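Long-range contact in malyl-CoA lyase/beta-methylmalyl-CoA lyase (PDB 5UGR), which belongs to the HpcH/HpaI aldolase/citrate lyase family of TIM-barrel enzymes and binds a magnesium ion: residues K132-M145 with R157-S171. Sequence-based numbering, arbitrary orientation. Where two conformers were deposited one is given.
Sequences KIGFEVLIETALGM and RLEAMSFGVADYAAS. With MG (magnesium ion), chain B.
Arg-157 packs across the Phe-135 ring and bonds to the backbone of Ile-133 where two neighbouring parallel strands of the TIM barrel, 134-139 and 158-163, begin. Its CB rests near CD2 of Phe-135. CG passes Ile-133 O. CD sits over one face of the Phe-135 ring, 3.8 Å from the ring centroid, in a CH-pi contact offset toward the rim. The side chain is extended from CG to NE (chi2 179°, chi3 -177°), which carries the guanidinium past the ring to the preceding residues. There NH1 donates to a lone pair of Ile-133 O at 2.8 Å, with the acceptor in the guanidinium plane. NE forms a salt bridge with Asp-117. NH2 pairs with Glu-124 and comes within 3.5 Å of Lys-132 NZ; water 1 accepts from NZ and, weakly, from NH2.

Backbone hydrogen bonds between the parallel strands continue the pairing, from Phe-135 N to Arg-157 O through to Gly-164 N to Ile-139 O. On the face bearing Glu-136, Ser-162 OG donates to Glu-136 OE2 at 2.7 Å, from above the carboxylate plane. On the other face, Val-137 CG2 packs on Met-161 CE at 3.7 Å.

Beyond the strands' C-terminal ends, Glu-140 and Asp-167 lie side by side with nearly coplanar carboxylates. Glu-140 OE1 and Asp-167 OD2 each bind magnesium at 2.0 Å. Three waters and Asp-45 also bind the metal. Glu-140 OE2 accepts from Lys-106 N, and Asp-167 OD1 pairs with Arg-301 of the second subunit. The magnesium probably offsets the repulsion between Glu-140 OE1 and Asp-167 OD2, which are 2.9 Å apart, and so joins the ends of the two segments' strands.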
loop_
_atom_site.group_PDB
_atom_site.type_symbol
_atom_site.label_atom_id
_atom_site.label_comp_id
_atom_site.label_asym_id
_atom_site.label_seq_id
_atom_site.Cartn_x
_atom_site.Cartn_y
_atom_site.Cartn_z
ATOM N N LYS A 132 7.985 -15.859 26.954
ATOM C CA LYS A 132 7.668 -15.755 25.514
ATOM C C LYS A 132 8.982 -15.644 24.742
ATOM O O LYS A 132 9.821 -14.760 25.005
ATOM C CB LYS A 132 6.749 -14.545 25.242
ATOM C CG LYS A 132 5.264 -14.644 25.782
ATOM C CD LYS A 132 4.289 -13.656 25.079
ATOM C CE LYS A 132 2.937 -14.221 24.516
ATOM N NZ LYS A 132 2.745 -14.579 22.996
ATOM N N ILE A 133 9.133 -16.489 23.741
ATOM C CA ILE A 133 10.333 -16.454 22.874
ATOM C C ILE A 133 10.362 -15.151 22.061
ATOM O O ILE A 133 9.327 -14.675 21.571
ATOM C CB ILE A 133 10.321 -17.688 21.950
ATOM C CG1 ILE A 133 10.810 -18.916 22.732
ATOM C CG2 ILE A 133 11.084 -17.485 20.634
ATOM C CD1 ILE A 133 10.485 -20.224 22.017
ATOM N N GLY A 134 11.560 -14.593 21.903
ATOM C CA GLY A 134 11.772 -13.449 21.013
ATOM C C GLY A 134 12.360 -13.913 19.698
ATOM O O GLY A 134 12.961 -14.967 19.626
ATOM N N PHE A 135 12.296 -13.036 18.704
ATOM C CA PHE A 135 12.849 -13.309 17.393
ATOM C C PHE A 135 14.018 -12.367 17.049
ATOM O O PHE A 135 13.992 -11.124 17.320
ATOM C CB PHE A 135 11.823 -13.179 16.281
ATOM C CG PHE A 135 10.694 -14.188 16.284
ATOM C CD1 PHE A 135 10.786 -15.429 16.915
ATOM C CD2 PHE A 135 9.575 -13.949 15.534
ATOM C CE1 PHE A 135 9.770 -16.354 16.812
ATOM C CE2 PHE A 135 8.561 -14.895 15.421
ATOM C CZ PHE A 135 8.660 -16.112 16.088
ATOM N N GLU A 136 14.988 -12.930 16.356
ATOM C CA GLU A 136 16.000 -12.167 15.628
ATOM C C GLU A 136 15.838 -12.615 14.166
ATOM O O GLU A 136 15.578 -13.775 13.880
ATOM C CB GLU A 136 17.418 -12.494 16.112
ATOM C CG GLU A 136 18.545 -11.767 15.389
ATOM C CD GLU A 136 19.923 -12.147 16.019
ATOM O OE1 GLU A 136 20.029 -12.023 17.279
ATOM O OE2 GLU A 136 20.829 -12.594 15.234
ATOM N N VAL A 137 15.982 -11.669 13.233
ATOM C CA VAL A 137 15.954 -11.986 11.808
ATOM C C VAL A 137 17.284 -11.724 11.176
ATOM O O VAL A 137 17.948 -10.741 11.467
ATOM C CB VAL A 137 14.831 -11.242 11.082
ATOM C CG1 VAL A 137 13.462 -11.687 11.535
ATOM C CG2 VAL A 137 15.025 -9.818 11.114
ATOM N N LEU A 138 17.669 -12.613 10.287
ATOM C CA LEU A 138 18.833 -12.413 9.435
ATOM C C LEU A 138 18.423 -11.743 8.134
ATOM O O LEU A 138 17.531 -12.264 7.404
ATOM C CB LEU A 138 19.501 -13.754 9.141
ATOM C CG LEU A 138 20.782 -14.019 9.896
ATOM C CD1 LEU A 138 21.042 -15.498 10.067
ATOM C CD2 LEU A 138 21.945 -13.317 9.253
ATOM N N ILE A 139 19.034 -10.585 7.872
ATOM C CA ILE A 139 18.923 -9.889 6.581
ATOM C C ILE A 139 20.212 -10.260 5.858
ATOM O O ILE A 139 21.315 -9.735 6.163
ATOM C CB ILE A 139 18.733 -8.383 6.789
ATOM C CG1 ILE A 139 17.523 -8.082 7.665
ATOM C CG2 ILE A 139 18.640 -7.688 5.425
ATOM C CD1 ILE A 139 16.212 -8.497 7.123
ATOM N N GLU A 140 20.086 -11.233 4.954
ATOM C CA GLU A 140 21.258 -11.896 4.352
ATOM C C GLU A 140 21.006 -12.195 2.878
ATOM O O GLU A 140 21.702 -13.016 2.297
ATOM C CB GLU A 140 21.635 -13.161 5.113
ATOM C CG GLU A 140 20.568 -14.254 5.118
ATOM C CD GLU A 140 20.998 -15.541 5.810
ATOM O OE1 GLU A 140 22.094 -16.012 5.434
ATOM O OE2 GLU A 140 20.240 -16.036 6.658
ATOM N N THR A 141 20.006 -11.505 2.304
ATOM C CA THR A 141 19.702 -11.658 0.897
ATOM C C THR A 141 19.296 -10.284 0.375
ATOM O O THR A 141 18.877 -9.388 1.162
ATOM C CB THR A 141 18.514 -12.623 0.645
ATOM O OG1 THR A 141 17.323 -12.092 1.251
ATOM C CG2 THR A 141 18.788 -14.020 1.155
ATOM N N ALA A 142 19.408 -10.091 -0.938
ATOM C CA ALA A 142 18.892 -8.856 -1.545
ATOM C C ALA A 142 17.413 -8.688 -1.367
ATOM O O ALA A 142 16.936 -7.578 -1.140
ATOM C CB ALA A 142 19.257 -8.841 -3.012
ATOM N N LEU A 143 16.664 -9.763 -1.387
ATOM C CA LEU A 143 15.213 -9.700 -1.130
ATOM C C LEU A 143 14.905 -9.152 0.230
ATOM O O LEU A 143 14.039 -8.250 0.369
ATOM C CB LEU A 143 14.525 -11.069 -1.318
ATOM C CG LEU A 143 12.976 -11.140 -1.223
ATOM C CD1 LEU A 143 12.285 -10.287 -2.270
ATOM C CD2 LEU A 143 12.521 -12.587 -1.262
ATOM N N GLY A 144 15.560 -9.688 1.260
ATOM C CA GLY A 144 15.335 -9.165 2.591
ATOM C C GLY A 144 15.740 -7.697 2.718
ATOM O O GLY A 144 15.044 -6.893 3.362
ATOM N N MET A 145 16.883 -7.331 2.113
ATOM C CA MET A 145 17.303 -5.937 2.161
ATOM C C MET A 145 16.282 -5.024 1.495
ATOM O O MET A 145 16.039 -3.907 1.959
ATOM C CB MET A 145 18.677 -5.792 1.511
ATOM C CG MET A 145 19.289 -4.437 1.671
ATOM S SD MET A 145 19.611 -3.899 3.382
ATOM C CE MET A 145 20.884 -5.051 3.865
ATOM N N ARG A 157 7.200 -10.094 18.655
ATOM C CA ARG A 157 8.369 -10.812 19.148
ATOM C C ARG A 157 9.673 -10.321 18.650
ATOM O O ARG A 157 10.710 -10.697 19.186
ATOM C CB ARG A 157 8.295 -12.303 18.845
ATOM C CG ARG A 157 7.080 -13.048 19.362
ATOM C CD ARG A 157 7.134 -14.514 18.967
ATOM N NE ARG A 157 5.974 -15.251 19.375
ATOM C CZ ARG A 157 5.823 -15.896 20.533
ATOM N NH1 ARG A 157 6.799 -15.947 21.431
ATOM N NH2 ARG A 157 4.673 -16.521 20.758
ATOM N N LEU A 158 9.665 -9.540 17.555
ATOM C CA LEU A 158 10.907 -9.178 16.918
ATOM C C LEU A 158 11.698 -8.208 17.780
ATOM O O LEU A 158 11.178 -7.186 18.247
ATOM C CB LEU A 158 10.637 -8.571 15.526
ATOM C CG LEU A 158 11.856 -8.324 14.642
ATOM C CD1 LEU A 158 12.638 -9.599 14.416
ATOM C CD2 LEU A 158 11.383 -7.761 13.287
ATOM N N GLU A 159 12.961 -8.553 18.000
ATOM C CA GLU A 159 13.893 -7.792 18.813
ATOM C C GLU A 159 15.137 -7.262 18.131
ATOM O O GLU A 159 15.720 -6.283 18.628
ATOM C CB GLU A 159 14.404 -8.609 20.012
ATOM C CG GLU A 159 13.324 -9.189 20.887
ATOM C CD GLU A 159 13.893 -9.946 22.098
ATOM O OE1 GLU A 159 13.128 -10.791 22.645
ATOM O OE2 GLU A 159 15.075 -9.689 22.460
ATOM N N ALA A 160 15.556 -7.857 17.017
ATOM C CA ALA A 160 16.919 -7.621 16.503
ATOM C C ALA A 160 16.998 -8.091 15.062
ATOM O O ALA A 160 16.261 -9.000 14.659
ATOM C CB ALA A 160 17.918 -8.399 17.343
ATOM N N MET A 161 17.919 -7.479 14.313
ATOM C CA MET A 161 18.249 -7.927 12.958
ATOM C C MET A 161 19.764 -8.068 12.877
ATOM O O MET A 161 20.489 -7.174 13.359
ATOM C CB MET A 161 17.778 -6.932 11.874
ATOM C CG MET A 161 16.391 -6.350 12.055
ATOM S SD MET A 161 15.846 -5.244 10.707
ATOM C CE MET A 161 14.492 -6.283 10.231
ATOM N N SER A 162 20.204 -9.184 12.260
ATOM C CA SER A 162 21.612 -9.368 11.973
ATOM C C SER A 162 21.865 -9.215 10.474
ATOM O O SER A 162 21.101 -9.763 9.683
ATOM C CB SER A 162 22.096 -10.754 12.385
ATOM O OG SER A 162 22.272 -10.888 13.802
ATOM N N PHE A 163 22.962 -8.492 10.131
ATOM C CA PHE A 163 23.410 -8.347 8.753
ATOM C C PHE A 163 24.299 -9.509 8.400
ATOM O O PHE A 163 25.463 -9.572 8.804
ATOM C CB PHE A 163 24.070 -7.018 8.557
ATOM C CG PHE A 163 24.687 -6.850 7.222
ATOM C CD1 PHE A 163 23.942 -7.095 6.088
ATOM C CD2 PHE A 163 26.058 -6.549 7.093
ATOM C CE1 PHE A 163 24.545 -6.988 4.828
ATOM C CE2 PHE A 163 26.639 -6.412 5.832
ATOM C CZ PHE A 163 25.896 -6.662 4.724
ATOM N N GLY A 164 23.754 -10.439 7.595
ATOM C CA GLY A 164 24.506 -11.621 7.164
ATOM C C GLY A 164 25.363 -11.315 5.969
ATOM O O GLY A 164 24.989 -11.605 4.819
ATOM N N VAL A 165 26.524 -10.732 6.218
ATOM C CA VAL A 165 27.354 -10.161 5.149
ATOM C C VAL A 165 27.760 -11.148 4.062
ATOM O O VAL A 165 27.785 -10.783 2.887
ATOM C CB VAL A 165 28.556 -9.371 5.738
ATOM C CG1 VAL A 165 29.507 -10.308 6.477
ATOM C CG2 VAL A 165 29.273 -8.585 4.631
ATOM N N ALA A 166 28.128 -12.368 4.433
ATOM C CA ALA A 166 28.619 -13.294 3.395
ATOM C C ALA A 166 27.510 -13.799 2.491
ATOM O O ALA A 166 27.631 -13.866 1.227
ATOM C CB ALA A 166 29.364 -14.462 4.036
ATOM N N ASP A 167 26.375 -14.125 3.112
ATOM C CA ASP A 167 25.201 -14.539 2.327
ATOM C C ASP A 167 24.596 -13.387 1.533
ATOM O O ASP A 167 24.112 -13.576 0.395
ATOM C CB ASP A 167 24.219 -15.401 3.124
ATOM C CG ASP A 167 24.751 -16.830 3.328
ATOM O OD1 ASP A 167 25.627 -17.260 2.563
ATOM O OD2 ASP A 167 24.216 -17.534 4.197
ATOM N N TYR A 168 24.685 -12.177 2.097
ATOM C CA TYR A 168 24.259 -11.013 1.348
ATOM C C TYR A 168 25.142 -10.794 0.115
ATOM O O TYR A 168 24.633 -10.523 -0.992
ATOM C CB TYR A 168 24.259 -9.768 2.235
ATOM C CG TYR A 168 23.956 -8.490 1.535
ATOM C CD1 TYR A 168 22.660 -8.117 1.285
ATOM C CD2 TYR A 168 24.970 -7.649 1.128
ATOM C CE1 TYR A 168 22.364 -6.920 0.663
ATOM C CE2 TYR A 168 24.691 -6.436 0.475
ATOM C CZ TYR A 168 23.387 -6.085 0.245
ATOM O OH TYR A 168 23.071 -4.892 -0.359
ATOM N N ALA A 169 26.453 -10.909 0.305
ATOM C CA ALA A 169 27.380 -10.818 -0.829
ATOM C C ALA A 169 27.029 -11.836 -1.903
ATOM O O ALA A 169 27.010 -11.530 -3.076
ATOM C CB ALA A 169 28.803 -10.988 -0.313
ATOM N N ALA A 170 26.751 -13.082 -1.480
ATOM C CA ALA A 170 26.410 -14.111 -2.465
ATOM C C ALA A 170 25.141 -13.759 -3.244
ATOM O O ALA A 170 25.053 -13.904 -4.454
ATOM C CB ALA A 170 26.280 -15.465 -1.791
ATOM N N SER A 171 24.150 -13.255 -2.524
ATOM C CA SER A 171 22.862 -12.894 -3.102
ATOM C C SER A 171 22.997 -11.733 -4.098
ATOM O O SER A 171 22.283 -11.674 -5.100
ATOM C CB SER A 171 21.859 -12.512 -1.982
ATOM O OG SER A 171 20.593 -12.190 -2.491
HETATM MG MG MG B . 23.121 -17.685 5.880
HETATM O O HOH W 1 2.921 -17.121 23.596
HETATM O O HOH W 2 21.937 -17.978 7.536
HETATM O O HOH W 3 24.445 -16.585 7.034
HETATM O O HOH W 4 21.825 -18.973 4.798
#